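Glucose-6-phosphate 1-dehydrogenase (Mycobacterium avium, PDB 4LGV) probably catalyses the NADP-dependent oxidation of glucose 6-phosphate to 6-phosphogluconolactone, the entry step of the oxidative pentose phosphate pathway. Local coordinates at residues E83-A87 and T88-F92; F92-A95 and V96-L100; L420-F424 and N425-Q429; G115-S118 and E119-E122; A181-D184 and E185-L189. All blocks are in the same frame, centred on the assembly; numbering follows the deposited sequence.

Contact 1: residues E83-A87 and T88-F92; sequences EAIKA and TGETF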
loop_
_atom_site.group_PDB
_atom_site.type_symbol
_atom_site.label_atom_id
_atom_site.label_comp_id
_atom_site.label_asym_id
_atom_site.label_seq_id
_atom_site.Cartn_x
_atom_site.Cartn_y
_atom_site.Cartn_z
ATOM N N GLU A 83 20.487 42.002 39.053
ATOM C CA GLU A 83 21.677 41.950 38.225
ATOM C C GLU A 83 21.639 40.809 37.212
ATOM O O GLU A 83 22.041 40.991 36.071
ATOM C CB GLU A 83 22.937 41.808 39.068
ATOM C CG GLU A 83 23.207 43.045 39.912
ATOM C CD GLU A 83 23.527 44.246 39.020
ATOM O OE1 GLU A 83 24.430 44.104 38.178
ATOM O OE2 GLU A 83 22.810 45.281 39.093
ATOM N N ALA A 84 21.165 39.655 37.636
ATOM C CA ALA A 84 21.168 38.514 36.767
ATOM C C ALA A 84 20.284 38.787 35.561
ATOM O O ALA A 84 20.631 38.452 34.435
ATOM C CB ALA A 84 20.688 37.287 37.513
ATOM N N ILE A 85 19.142 39.404 35.810
ATOM C CA ILE A 85 18.205 39.701 34.735
ATOM C C ILE A 85 18.789 40.713 33.756
ATOM O O ILE A 85 18.742 40.515 32.545
ATOM C CB ILE A 85 16.858 40.204 35.276
ATOM C CG1 ILE A 85 16.223 39.124 36.126
ATOM C CG2 ILE A 85 15.951 40.561 34.122
ATOM C CD1 ILE A 85 15.091 39.556 37.004
ATOM N N LYS A 86 19.333 41.785 34.285
ATOM C CA LYS A 86 19.933 42.808 33.460
ATOM C C LYS A 86 21.100 42.255 32.670
ATOM O O LYS A 86 21.289 42.615 31.528
ATOM C CB LYS A 86 20.386 43.982 34.315
ATOM C CG LYS A 86 19.230 44.792 34.865
ATOM C CD LYS A 86 19.763 45.887 35.785
ATOM C CE LYS A 86 18.638 46.738 36.342
ATOM N NZ LYS A 86 19.127 47.774 37.309
ATOM N N ALA A 87 21.887 41.392 33.277
ATOM C CA ALA A 87 23.084 40.837 32.588
ATOM C C ALA A 87 22.736 40.066 31.334
ATOM O O ALA A 87 23.495 40.059 30.412
ATOM C CB ALA A 87 23.884 39.930 33.534
ATOM N N THR A 88 21.578 39.428 31.299
ATOM C CA THR A 88 21.165 38.654 30.114
ATOM C C THR A 88 20.828 39.506 28.888
ATOM O O THR A 88 20.731 38.975 27.784
ATOM C CB THR A 88 19.910 37.811 30.373
ATOM O OG1 THR A 88 18.766 38.688 30.527
ATOM C CG2 THR A 88 20.112 36.912 31.607
ATOM N N GLY A 89 20.642 40.813 29.070
ATOM C CA GLY A 89 20.232 41.700 27.950
ATOM C C GLY A 89 18.710 41.873 27.845
ATOM O O GLY A 89 18.226 42.628 27.034
ATOM N N GLU A 90 17.963 41.173 28.693
ATOM C CA GLU A 90 16.511 41.359 28.798
ATOM C C GLU A 90 16.140 42.831 29.088
ATOM O O GLU A 90 16.779 43.497 29.925
ATOM C CB GLU A 90 15.986 40.448 29.939
ATOM C CG GLU A 90 14.476 40.384 30.079
ATOM C CD GLU A 90 13.839 39.737 28.875
ATOM O OE1 GLU A 90 14.267 38.639 28.472
ATOM O OE2 GLU A 90 12.923 40.353 28.339
ATOM N N THR A 91 15.139 43.347 28.378
ATOM C CA THR A 91 14.593 44.676 28.662
ATOM C C THR A 91 14.056 44.688 30.107
ATOM O O THR A 91 13.207 43.877 30.469
ATOM C CB THR A 91 13.452 45.022 27.700
ATOM O OG1 THR A 91 13.956 45.111 26.352
ATOM C CG2 THR A 91 12.817 46.385 28.061
ATOM N N PHE A 92 14.560 45.608 30.916
ATOM C CA PHE A 92 14.261 45.660 32.357
ATOM C C PHE A 92 13.213 46.734 32.666
ATOM O O PHE A 92 13.387 47.920 32.333
ATOM C CB PHE A 92 15.532 45.941 33.176
ATOM C CG PHE A 92 15.339 45.740 34.655
ATOM C CD1 PHE A 92 15.503 44.497 35.211
ATOM C CD2 PHE A 92 14.964 46.781 35.472
ATOM C CE1 PHE A 92 15.322 44.295 36.554
ATOM C CE2 PHE A 92 14.780 46.606 36.835
ATOM C CZ PHE A 92 14.952 45.358 37.375
HETATM O O HOH W 1 19.126 44.135 30.196
#
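Thr88 OG1 donates to the carbonyl oxygen of Ile85, with OG1 and O 2.7 Å apart, where helix 74-87 gives way to the loop leading to helix 94-103. The same hydroxyl accepts from Glu90 N at 3.2 Å, closing an ST turn. A first torsion of 69° sets OG1 between the backbone N and carbonyl carbon of Thr88, from where it serves both partners. Thr88 N is held loosely, making only weak bonds to Ala84 O and Ile85 O. One step on, Gly89 N reaches Lys86 O at 3.1 Å, and its positive phi takes the chain out of the helix.

The chain then curls back, and Phe92 returns to the helix it has just left. Lys86 runs extended across the ring, placing CE 3.7 Å above its centre in a CH-pi contact; NZ lies over the same face, 4.7 Å from the Phe92 centroid, as a cation-pi partner. Ile85 meets the ring at its edge, CG2 standing 4.1 Å from Phe92 CD1. Glu90 turns its carboxylate to Arg49, Arg53 and Arg56 of helix 41-56, forming salt bridges.

The turn therefore pairs a polar exit, in which one threonine hydroxyl both donates and accepts, with a ring whose electrons probably favour the lysine charge above it, while Glu90 ties the loop to the neighbouring helix.

Contact 2: residues F92-A95 and V96-L100; sequences FDDA and VFDRL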
loop_
_atom_site.group_PDB
_atom_site.type_symbol
_atom_site.label_atom_id
_atom_site.label_comp_id
_atom_site.label_asym_id
_atom_site.label_seq_id
_atom_site.Cartn_x
_atom_site.Cartn_y
_atom_site.Cartn_z
ATOM N N PHE A 92 14.560 45.608 30.916
ATOM C CA PHE A 92 14.261 45.660 32.357
ATOM C C PHE A 92 13.213 46.734 32.666
ATOM O O PHE A 92 13.387 47.920 32.333
ATOM C CB PHE A 92 15.532 45.941 33.176
ATOM C CG PHE A 92 15.339 45.740 34.655
ATOM C CD1 PHE A 92 15.503 44.497 35.211
ATOM C CD2 PHE A 92 14.964 46.781 35.472
ATOM C CE1 PHE A 92 15.322 44.295 36.554
ATOM C CE2 PHE A 92 14.780 46.606 36.835
ATOM C CZ PHE A 92 14.952 45.358 37.375
ATOM N N ASP A 93 12.111 46.297 33.249
ATOM C CA ASP A 93 11.014 47.177 33.685
ATOM C C ASP A 93 10.871 46.980 35.193
ATOM O O ASP A 93 10.609 45.886 35.668
ATOM C CB ASP A 93 9.756 46.789 32.914
ATOM C CG ASP A 93 8.512 47.498 33.369
ATOM O OD1 ASP A 93 8.451 48.023 34.505
ATOM O OD2 ASP A 93 7.569 47.602 32.532
ATOM N N ASP A 94 11.110 48.051 35.923
ATOM C CA ASP A 94 11.180 48.048 37.355
ATOM C C ASP A 94 9.854 47.704 38.016
ATOM O O ASP A 94 9.859 47.076 39.085
ATOM C CB ASP A 94 11.751 49.372 37.848
ATOM C CG ASP A 94 12.328 49.297 39.301
ATOM O OD1 ASP A 94 12.827 48.235 39.785
ATOM O OD2 ASP A 94 12.286 50.346 39.971
ATOM N N ALA A 95 8.729 48.101 37.426
ATOM C CA ALA A 95 7.414 47.705 37.937
ATOM C C ALA A 95 7.208 46.203 37.855
ATOM O O ALA A 95 6.640 45.605 38.776
ATOM C CB ALA A 95 6.273 48.420 37.188
ATOM N N VAL A 96 7.653 45.591 36.756
ATOM C CA VAL A 96 7.568 44.148 36.574
ATOM C C VAL A 96 8.418 43.482 37.605
ATOM O O VAL A 96 8.002 42.482 38.208
ATOM C CB VAL A 96 8.003 43.724 35.156
ATOM C CG1 VAL A 96 8.058 42.211 35.009
ATOM C CG2 VAL A 96 7.048 44.303 34.086
ATOM N N PHE A 97 9.634 43.991 37.799
ATOM C CA PHE A 97 10.555 43.388 38.750
ATOM C C PHE A 97 9.979 43.474 40.161
ATOM O O PHE A 97 10.045 42.509 40.917
ATOM C CB PHE A 97 11.945 44.025 38.715
ATOM C CG PHE A 97 12.889 43.435 39.703
ATOM C CD1 PHE A 97 13.575 42.311 39.375
ATOM C CD2 PHE A 97 13.003 43.948 41.008
ATOM C CE1 PHE A 97 14.412 41.688 40.278
ATOM C CE2 PHE A 97 13.839 43.321 41.947
ATOM C CZ PHE A 97 14.555 42.188 41.555
ATOM N N ASP A 98 9.358 44.604 40.485
ATOM C CA ASP A 98 8.764 44.771 41.819
ATOM C C ASP A 98 7.643 43.763 42.079
ATOM O O ASP A 98 7.509 43.285 43.200
ATOM C CB ASP A 98 8.282 46.217 42.110
ATOM C CG ASP A 98 9.421 47.181 42.458
ATOM O OD1 ASP A 98 10.570 46.733 42.658
ATOM O OD2 ASP A 98 9.155 48.424 42.529
ATOM N N ARG A 99 6.861 43.429 41.054
ATOM C CA ARG A 99 5.823 42.370 41.214
ATOM C C ARG A 99 6.479 41.039 41.509
ATOM O O ARG A 99 6.030 40.317 42.357
ATOM C CB ARG A 99 4.957 42.210 39.987
ATOM C CG ARG A 99 3.867 43.278 39.849
ATOM C CD ARG A 99 2.706 42.749 39.016
ATOM N NE ARG A 99 3.140 42.186 37.732
ATOM C CZ ARG A 99 3.320 42.874 36.610
ATOM N NH1 ARG A 99 3.152 44.182 36.576
ATOM N NH2 ARG A 99 3.656 42.225 35.488
ATOM N N LEU A 100 7.576 40.752 40.834
ATOM C CA LEU A 100 8.265 39.495 41.064
ATOM C C LEU A 100 8.818 39.477 42.495
ATOM O O LEU A 100 8.670 38.491 43.193
ATOM C CB LEU A 100 9.391 39.302 40.044
ATOM C CG LEU A 100 10.330 38.100 40.239
ATOM C CD1 LEU A 100 9.539 36.803 40.298
ATOM C CD2 LEU A 100 11.342 38.059 39.095
HETATM O O HOH W 2 13.017 47.632 42.173
#
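Phe92 and Phe97 meet obliquely, their ring planes inclined by 36° and their centroids 5.6 Å apart. The far end of the Phe92 ring makes the closest approach: Phe92 CZ comes within 3.6 Å of Phe97 CB. Phe97 has CG anti to its backbone N (chi1 179°), which directs the end of its ring away, so that CB and the near part of the ring, CG and CD1, meet Phe92. Both rings also touch Arg82 of helix 74-87, and Phe97 packs on Ile85 as well.

Asp93 and Val96 cross at about a right angle, with Val96 CG2 resting 3.6 Å from Asp93 CG. Asp93 is the N-cap of helix 94-103: Asp93 OD1 accepts weakly from Ala95 N at 2.9 Å and from Val96 N at 3.4 Å, occupying amides that the first turn leaves without helical acceptors. The cap precedes the last helix before strand 104-108, an outer strand of the parallel, Rossmann-like sheet. Tyr52 OH of helix 41-56 bonds Asp93 N, and Val96 packs on the same helix.

One turn apart, Asp94 and Asp98 bring their carboxylates together with planes 56° apart. Their OD1 atoms are separated by 4.0 Å, and a water donates to both, which probably eases the proximity of like charges; Asp94 OD1 also forms a salt bridge with Arg82. Phe97 N closes the first helical turn on Asp93 O at 3.0 Å, and Arg99 directs its guanidinium to Glu55.

Contact 3: residues L420-F424 and N425-Q429; sequences LYAAF and NGDRQ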
loop_
_atom_site.group_PDB
_atom_site.type_symbol
_atom_site.label_atom_id
_atom_site.label_comp_id
_atom_site.label_asym_id
_atom_site.label_seq_id
_atom_site.Cartn_x
_atom_site.Cartn_y
_atom_site.Cartn_z
ATOM N N LEU A 420 9.486 25.536 32.445
ATOM C CA LEU A 420 9.170 25.929 33.826
ATOM C C LEU A 420 7.697 26.095 33.983
ATOM O O LEU A 420 7.108 25.675 34.976
ATOM C CB LEU A 420 9.835 27.271 34.217
ATOM C CG LEU A 420 10.943 27.259 35.248
ATOM C CD1 LEU A 420 11.251 28.702 35.633
ATOM C CD2 LEU A 420 10.579 26.461 36.492
ATOM N N TYR A 421 7.095 26.750 33.001
ATOM C CA TYR A 421 5.651 26.978 33.026
ATOM C C TYR A 421 4.917 25.639 32.936
ATOM O O TYR A 421 3.960 25.389 33.682
ATOM C CB TYR A 421 5.257 27.915 31.891
ATOM C CG TYR A 421 3.782 28.253 31.814
ATOM C CD1 TYR A 421 3.231 29.278 32.570
ATOM C CD2 TYR A 421 2.935 27.545 30.958
ATOM C CE1 TYR A 421 1.885 29.612 32.485
ATOM C CE2 TYR A 421 1.586 27.864 30.865
ATOM C CZ TYR A 421 1.074 28.910 31.626
ATOM O OH TYR A 421 -0.277 29.202 31.546
ATOM N N ALA A 422 5.364 24.769 32.033
ATOM C CA ALA A 422 4.707 23.478 31.874
ATOM C C ALA A 422 4.814 22.668 33.183
ATOM O O ALA A 422 3.867 21.992 33.594
ATOM C CB ALA A 422 5.316 22.716 30.722
ATOM N N ALA A 423 5.983 22.711 33.815
ATOM C CA ALA A 423 6.187 21.955 35.032
ATOM C C ALA A 423 5.207 22.435 36.070
ATOM O O ALA A 423 4.592 21.631 36.733
ATOM C CB ALA A 423 7.614 22.104 35.541
ATOM N N PHE A 424 5.087 23.750 36.205
ATOM C CA PHE A 424 4.242 24.334 37.215
ATOM C C PHE A 424 2.799 23.916 36.992
ATOM O O PHE A 424 2.072 23.662 37.956
ATOM C CB PHE A 424 4.369 25.889 37.225
ATOM C CG PHE A 424 3.706 26.532 38.404
ATOM C CD1 PHE A 424 4.339 26.561 39.634
ATOM C CD2 PHE A 424 2.406 27.055 38.316
ATOM C CE1 PHE A 424 3.719 27.136 40.743
ATOM C CE2 PHE A 424 1.774 27.612 39.428
ATOM C CZ PHE A 424 2.433 27.648 40.640
ATOM N N ASN A 425 2.385 23.838 35.726
ATOM C CA ASN A 425 1.012 23.458 35.370
ATOM C C ASN A 425 0.795 21.977 35.206
ATOM O O ASN A 425 -0.291 21.557 34.865
ATOM C CB ASN A 425 0.543 24.185 34.098
ATOM C CG ASN A 425 0.628 25.667 34.239
ATOM O OD1 ASN A 425 1.266 26.328 33.431
ATOM N ND2 ASN A 425 0.045 26.198 35.300
ATOM N N GLY A 426 1.794 21.168 35.528
ATOM C CA GLY A 426 1.655 19.694 35.471
ATOM C C GLY A 426 1.502 19.098 34.069
ATOM O O GLY A 426 0.980 18.016 33.905
ATOM N N ASP A 427 1.960 19.813 33.050
ATOM C CA ASP A 427 1.941 19.315 31.683
ATOM C C ASP A 427 3.250 18.537 31.427
ATOM O O ASP A 427 4.334 19.124 31.327
ATOM C CB ASP A 427 1.752 20.523 30.743
ATOM C CG ASP A 427 1.785 20.161 29.275
ATOM O OD1 ASP A 427 1.814 18.962 28.915
ATOM O OD2 ASP A 427 1.853 21.112 28.459
ATOM N N ARG A 428 3.143 17.223 31.286
ATOM C CA ARG A 428 4.315 16.352 31.239
ATOM C C ARG A 428 4.814 15.932 29.842
ATOM O O ARG A 428 5.650 15.055 29.735
ATOM C CB ARG A 428 4.044 15.086 32.054
ATOM C CG ARG A 428 3.789 15.352 33.548
ATOM C CD ARG A 428 2.957 14.187 34.153
ATOM N NE ARG A 428 3.758 12.966 34.154
ATOM C CZ ARG A 428 3.302 11.724 33.997
ATOM N NH1 ARG A 428 1.997 11.482 33.799
ATOM N NH2 ARG A 428 4.174 10.707 34.049
ATOM N N GLN A 429 4.282 16.545 28.804
ATOM C CA GLN A 429 4.634 16.149 27.441
ATOM C C GLN A 429 6.116 16.337 27.097
ATOM O O GLN A 429 6.671 15.611 26.295
ATOM C CB GLN A 429 3.713 16.850 26.423
ATOM C CG GLN A 429 4.170 18.131 25.777
ATOM C CD GLN A 429 3.067 18.822 24.948
ATOM O OE1 GLN A 429 2.175 18.171 24.414
ATOM N NE2 GLN A 429 3.143 20.153 24.847
#
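Ala422 and Asp427 are joined across the end of helix 413-424 by the long bond of a Schellman motif: Asp427 N donates to Ala422 O at 2.9 Å. Inside it lies the second bond of the motif, from Gly426 N to Ala423 O at 3.1 Å. Gly426 is the C-prime residue, and its positive phi of 68° swings the chain round so that both amides face back to carbonyls of the last turn. The preceding residue still bonds in helical fashion, with Asn425 N on Tyr421 O at 3.0 Å.

Tyr421 and Asn425 make the main side-chain contact. With CG anti to its backbone N (chi1 -179°), Tyr421 brings its ring alongside the end of the helix, where the Asn425 amide can meet it. One end of this steeply tilted amide comes over the face of the ring, the two planes 73° apart. Asn425 CG also sits 3.4 Å from Tyr421 O, so the amide group is folded against the backbone of the last turn.

Further out, Phe424 shares a backbone hydrogen bond with Ser30, and Ala423 packs on Leu131 and Leu189, which lie in two strands of the parallel nucleotide-binding sheet. After the turn, Arg428 forms a salt bridge with Asp274. Asp427 CB stays close to the helix it has left, 4.2 Å from Ala422 CB, while Asp427 OD1 takes a weak bond from Gln429 N at 3.5 Å.

Contact 4: residues G115-S118 and E119-E122; sequences GLYS and ELAE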
loop_
_atom_site.group_PDB
_atom_site.type_symbol
_atom_site.label_atom_id
_atom_site.label_comp_id
_atom_site.label_asym_id
_atom_site.label_seq_id
_atom_site.Cartn_x
_atom_site.Cartn_y
_atom_site.Cartn_z
ATOM N N GLY A 115 16.549 20.609 60.025
ATOM C CA GLY A 115 16.082 21.943 60.442
ATOM C C GLY A 115 15.590 22.831 59.301
ATOM O O GLY A 115 14.630 23.581 59.441
ATOM N N LEU A 116 16.254 22.752 58.153
ATOM C CA LEU A 116 15.850 23.541 57.009
ATOM C C LEU A 116 14.408 23.195 56.615
ATOM O O LEU A 116 13.612 24.074 56.301
ATOM C CB LEU A 116 16.803 23.281 55.856
ATOM C CG LEU A 116 16.512 24.057 54.535
ATOM C CD1 LEU A 116 17.793 24.460 53.837
ATOM C CD2 LEU A 116 15.761 23.164 53.577
ATOM N N TYR A 117 14.076 21.907 56.678
ATOM C CA TYR A 117 12.792 21.393 56.235
ATOM C C TYR A 117 11.672 21.691 57.224
ATOM O O TYR A 117 10.526 21.878 56.830
ATOM C CB TYR A 117 12.938 19.908 55.894
ATOM C CG TYR A 117 13.922 19.712 54.765
ATOM C CD1 TYR A 117 15.286 19.614 55.014
ATOM C CD2 TYR A 117 13.505 19.685 53.441
ATOM C CE1 TYR A 117 16.196 19.479 53.991
ATOM C CE2 TYR A 117 14.417 19.533 52.405
ATOM C CZ TYR A 117 15.760 19.428 52.689
ATOM O OH TYR A 117 16.723 19.308 51.696
ATOM N N SER A 118 11.991 21.704 58.514
ATOM C CA SER A 118 11.049 22.168 59.537
ATOM C C SER A 118 10.686 23.610 59.276
ATOM O O SER A 118 9.526 24.005 59.383
ATOM C CB SER A 118 11.657 22.095 60.953
ATOM O OG SER A 118 12.007 20.773 61.240
ATOM N N GLU A 119 11.696 24.409 59.000
ATOM C CA GLU A 119 11.470 25.809 58.630
ATOM C C GLU A 119 10.621 25.965 57.342
ATOM O O GLU A 119 9.665 26.751 57.277
ATOM C CB GLU A 119 12.823 26.483 58.433
ATOM C CG GLU A 119 13.186 27.479 59.500
ATOM C CD GLU A 119 14.430 28.266 59.103
ATOM O OE1 GLU A 119 15.526 27.643 59.053
ATOM O OE2 GLU A 119 14.284 29.485 58.812
ATOM N N LEU A 120 10.951 25.174 56.341
ATOM C CA LEU A 120 10.171 25.137 55.103
ATOM C C LEU A 120 8.734 24.748 55.383
ATOM O O LEU A 120 7.813 25.256 54.762
ATOM C CB LEU A 120 10.811 24.130 54.148
ATOM C CG LEU A 120 10.397 24.144 52.685
ATOM C CD1 LEU A 120 10.467 25.538 52.078
ATOM C CD2 LEU A 120 11.266 23.175 51.900
ATOM N N ALA A 121 8.538 23.811 56.309
ATOM C CA ALA A 121 7.185 23.300 56.614
ATOM C C ALA A 121 6.312 24.388 57.209
ATOM O O ALA A 121 5.116 24.347 57.035
ATOM C CB ALA A 121 7.249 22.092 57.548
ATOM N N GLU A 122 6.902 25.361 57.903
ATOM C CA GLU A 122 6.113 26.500 58.395
ATOM C C GLU A 122 5.603 27.359 57.251
ATOM O O GLU A 122 4.493 27.886 57.327
ATOM C CB GLU A 122 6.936 27.426 59.284
ATOM C CG GLU A 122 7.281 26.903 60.645
ATOM C CD GLU A 122 7.840 28.012 61.540
ATOM O OE1 GLU A 122 7.994 29.174 61.061
ATOM O OE2 GLU A 122 8.109 27.718 62.730
#
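Gly115 O and Leu116 O accept from the amides one turn further along helix 114-123, Glu119 N at 3.1 Å from Gly115 O and Leu120 N at 2.9 Å from Leu116 O. Ala121 N continues the pattern, bonding to Tyr117 O at 2.8 Å. The series slackens at Glu122: its N makes a weak bond to Ser118 O at 3.3 Å and another weak bond to Glu119 O.

The side-chain hydroxyls find acceptors just upstream. Ser118 OG has a first torsion of -60°, which sets it beside its own backbone N and turns it along the helix to the carbonyl of Thr114, a weak bond. The hydroxyl of Tyr117, a buried residue, is bonded to Val111 O, in the chain before the helix. The CB atoms of Glu119 and Leu120 lie beside the carbonyls of the preceding turn: Glu119 CB is 3.3 Å from Leu116 O, and Leu120 CB is 3.5 Å from Tyr117 O.

Leu116 packs closely on its neighbour in sequence, with Leu116 CD2 3.7 Å above the plane of the Tyr117 ring and over its centre. The approach of Leu120 to the same ring is light and oblique, Leu120 CD2 lying 4.4 Å from Tyr117 CD2. Leu116, Tyr117 and Leu120 all press on Phe36 of strand 32-36, Leu120 and Glu119 touch Leu107 of strand 104-108, and Tyr117 reaches Ile144, Asn147 and Leu148 of helix 141-150, so this amphipathic helix packs against the Rossmann-like sheet with its glutamates and Ser118 toward solvent.

Contact 5: residues A181-D184 and E185-L189; sequences AVLD and EDQIL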
loop_
_atom_site.group_PDB
_atom_site.type_symbol
_atom_site.label_atom_id
_atom_site.label_comp_id
_atom_site.label_asym_id
_atom_site.label_seq_id
_atom_site.Cartn_x
_atom_site.Cartn_y
_atom_site.Cartn_z
ATOM N N ALA A 181 11.080 5.625 45.571
ATOM C CA ALA A 181 10.745 5.164 46.898
ATOM C C ALA A 181 9.764 6.128 47.584
ATOM O O ALA A 181 9.013 5.704 48.431
ATOM C CB ALA A 181 12.014 5.025 47.755
ATOM N N VAL A 182 9.818 7.426 47.259
ATOM C CA VAL A 182 8.922 8.400 47.899
ATOM C C VAL A 182 8.001 9.178 46.936
ATOM O O VAL A 182 7.100 9.880 47.385
ATOM C CB VAL A 182 9.702 9.385 48.782
ATOM C CG1 VAL A 182 10.305 8.682 50.017
ATOM C CG2 VAL A 182 10.807 10.080 48.010
ATOM N N LEU A 183 8.247 9.079 45.630
ATOM C CA LEU A 183 7.442 9.768 44.625
ATOM C C LEU A 183 6.870 8.774 43.615
ATOM O O LEU A 183 7.549 7.852 43.209
ATOM C CB LEU A 183 8.294 10.781 43.870
ATOM C CG LEU A 183 8.863 11.951 44.690
ATOM C CD1 LEU A 183 9.993 12.679 43.936
ATOM C CD2 LEU A 183 7.765 12.919 45.047
ATOM N N ASP A 184 5.646 9.014 43.186
ATOM C CA ASP A 184 5.141 8.406 41.957
ATOM C C ASP A 184 5.826 9.004 40.752
ATOM O O ASP A 184 6.312 10.140 40.792
ATOM C CB ASP A 184 3.627 8.621 41.814
ATOM C CG ASP A 184 2.837 8.030 42.983
ATOM O OD1 ASP A 184 3.252 6.971 43.512
ATOM O OD2 ASP A 184 1.825 8.649 43.378
ATOM N N GLU A 185 5.831 8.251 39.668
ATOM C CA GLU A 185 6.460 8.673 38.416
ATOM C C GLU A 185 5.869 9.987 37.980
ATOM O O GLU A 185 6.579 10.803 37.454
ATOM C CB GLU A 185 6.274 7.604 37.296
ATOM C CG GLU A 185 6.842 7.996 35.909
ATOM C CD GLU A 185 8.341 8.347 35.923
ATOM O OE1 GLU A 185 9.070 7.910 36.865
ATOM O OE2 GLU A 185 8.791 9.072 34.989
ATOM N N ASP A 186 4.569 10.167 38.149
ATOM C CA ASP A 186 3.923 11.361 37.618
ATOM C C ASP A 186 4.201 12.614 38.499
ATOM O O ASP A 186 3.764 13.703 38.181
ATOM C CB ASP A 186 2.424 11.127 37.401
ATOM C CG ASP A 186 1.614 11.049 38.742
ATOM O OD1 ASP A 186 2.188 11.062 39.861
ATOM O OD2 ASP A 186 0.367 10.964 38.662
ATOM N N GLN A 187 4.935 12.452 39.594
ATOM C CA GLN A 187 5.379 13.605 40.383
ATOM C C GLN A 187 6.802 13.990 39.988
ATOM O O GLN A 187 7.338 14.980 40.512
ATOM C CB GLN A 187 5.353 13.273 41.881
ATOM C CG GLN A 187 3.972 12.959 42.447
ATOM C CD GLN A 187 4.064 12.615 43.943
ATOM O OE1 GLN A 187 4.340 11.459 44.300
ATOM N NE2 GLN A 187 3.860 13.590 44.797
ATOM N N ILE A 188 7.437 13.170 39.135
ATOM C CA ILE A 188 8.806 13.407 38.759
ATOM C C ILE A 188 8.900 14.061 37.371
ATOM O O ILE A 188 8.471 13.476 36.394
ATOM C CB ILE A 188 9.612 12.118 38.756
ATOM C CG1 ILE A 188 9.579 11.477 40.126
ATOM C CG2 ILE A 188 11.069 12.390 38.412
ATOM C CD1 ILE A 188 10.069 10.054 40.123
ATOM N N LEU A 189 9.542 15.227 37.304
ATOM C CA LEU A 189 9.732 15.961 36.071
ATOM C C LEU A 189 11.221 16.167 35.813
ATOM O O LEU A 189 11.911 16.943 36.502
ATOM C CB LEU A 189 9.035 17.312 36.171
ATOM C CG LEU A 189 7.558 17.289 36.581
ATOM C CD1 LEU A 189 6.992 18.684 36.788
ATOM C CD2 LEU A 189 6.765 16.614 35.541
HETATM O O HOH W 3 0.574 10.830 42.070
#
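Asp184 and Gln187 are linked by two hydrogen bonds running in opposite directions. Asp184 N donates to Gln187 OE1 at 3.0 Å, in the plane of the side-chain carbonyl and on one of its lone pairs. In return Gln187 N donates to Asp184 O at 2.9 Å. The glutamine chain is extended beyond CG, and a chi1 of -63° lays it back along residues 183-184. Its NE2 goes to the carbonyl of Ala157, so both ends of the amide are used. Ile188 N adds a bond to Glu185 O at 3.0 Å, completing the short 3-10 turn at 185-187 that leads into strand 188-191.

Charged groups gather on the outer side of this turn. Asp184 OD2 and Asp186 OD1 stand 4.3 Å apart, and a water donates to each, at 2.8 Å to Asp184 OD2 and 2.7 Å to Asp186 OD1. Glu185 points elsewhere, to a salt bridge with Arg190 and a bond from Glu434 N.

Apolar contact comes from Leu183, whose two methyls part. Leu183 CD1 meets Ile188 CG1 at 4.0 Å, whereas Leu183 CD2 lies beside the glutamine amide, 3.9 Å from Gln187 CD. Beyond the segments, Leu183 rests on Val145 and Val159, and Ile188 on Leu179.

With OE1 gripping Asp184 N and NE2 tied to Ala157, the Gln187 amide has its rotation fixed and clips the crossover from helix 169-180 to the edge strand, while the shared water probably tempers the repulsion between the two aspartates.

How the contacts relate
Contacts 1 and 2 are consecutive, sharing Phe92 and joining helix 74-87 to helix 94-103; Ile85 and Phe97 also pack directly. One ends a helix with a threonine turn, the other starts the next with an aspartate cap. Contact 3 ends its helix through a glycine-centred backbone motif and touches contact 5: Ala423 and Arg428 pack on Leu189, and Arg428 on Asp186, joining the C-terminal part to the edge strand of the nucleotide-binding sheet. Contact 4 lies within a single helix, its centre about 34 Å from the centre of the chain; its hydrogen bonds between the segments are all backbone. All five are partly buried, but contacts 1, 2 and 4 have three or four exposed residues each, contact 3 one. Water-bridged aspartates recur in contacts 2 and 5.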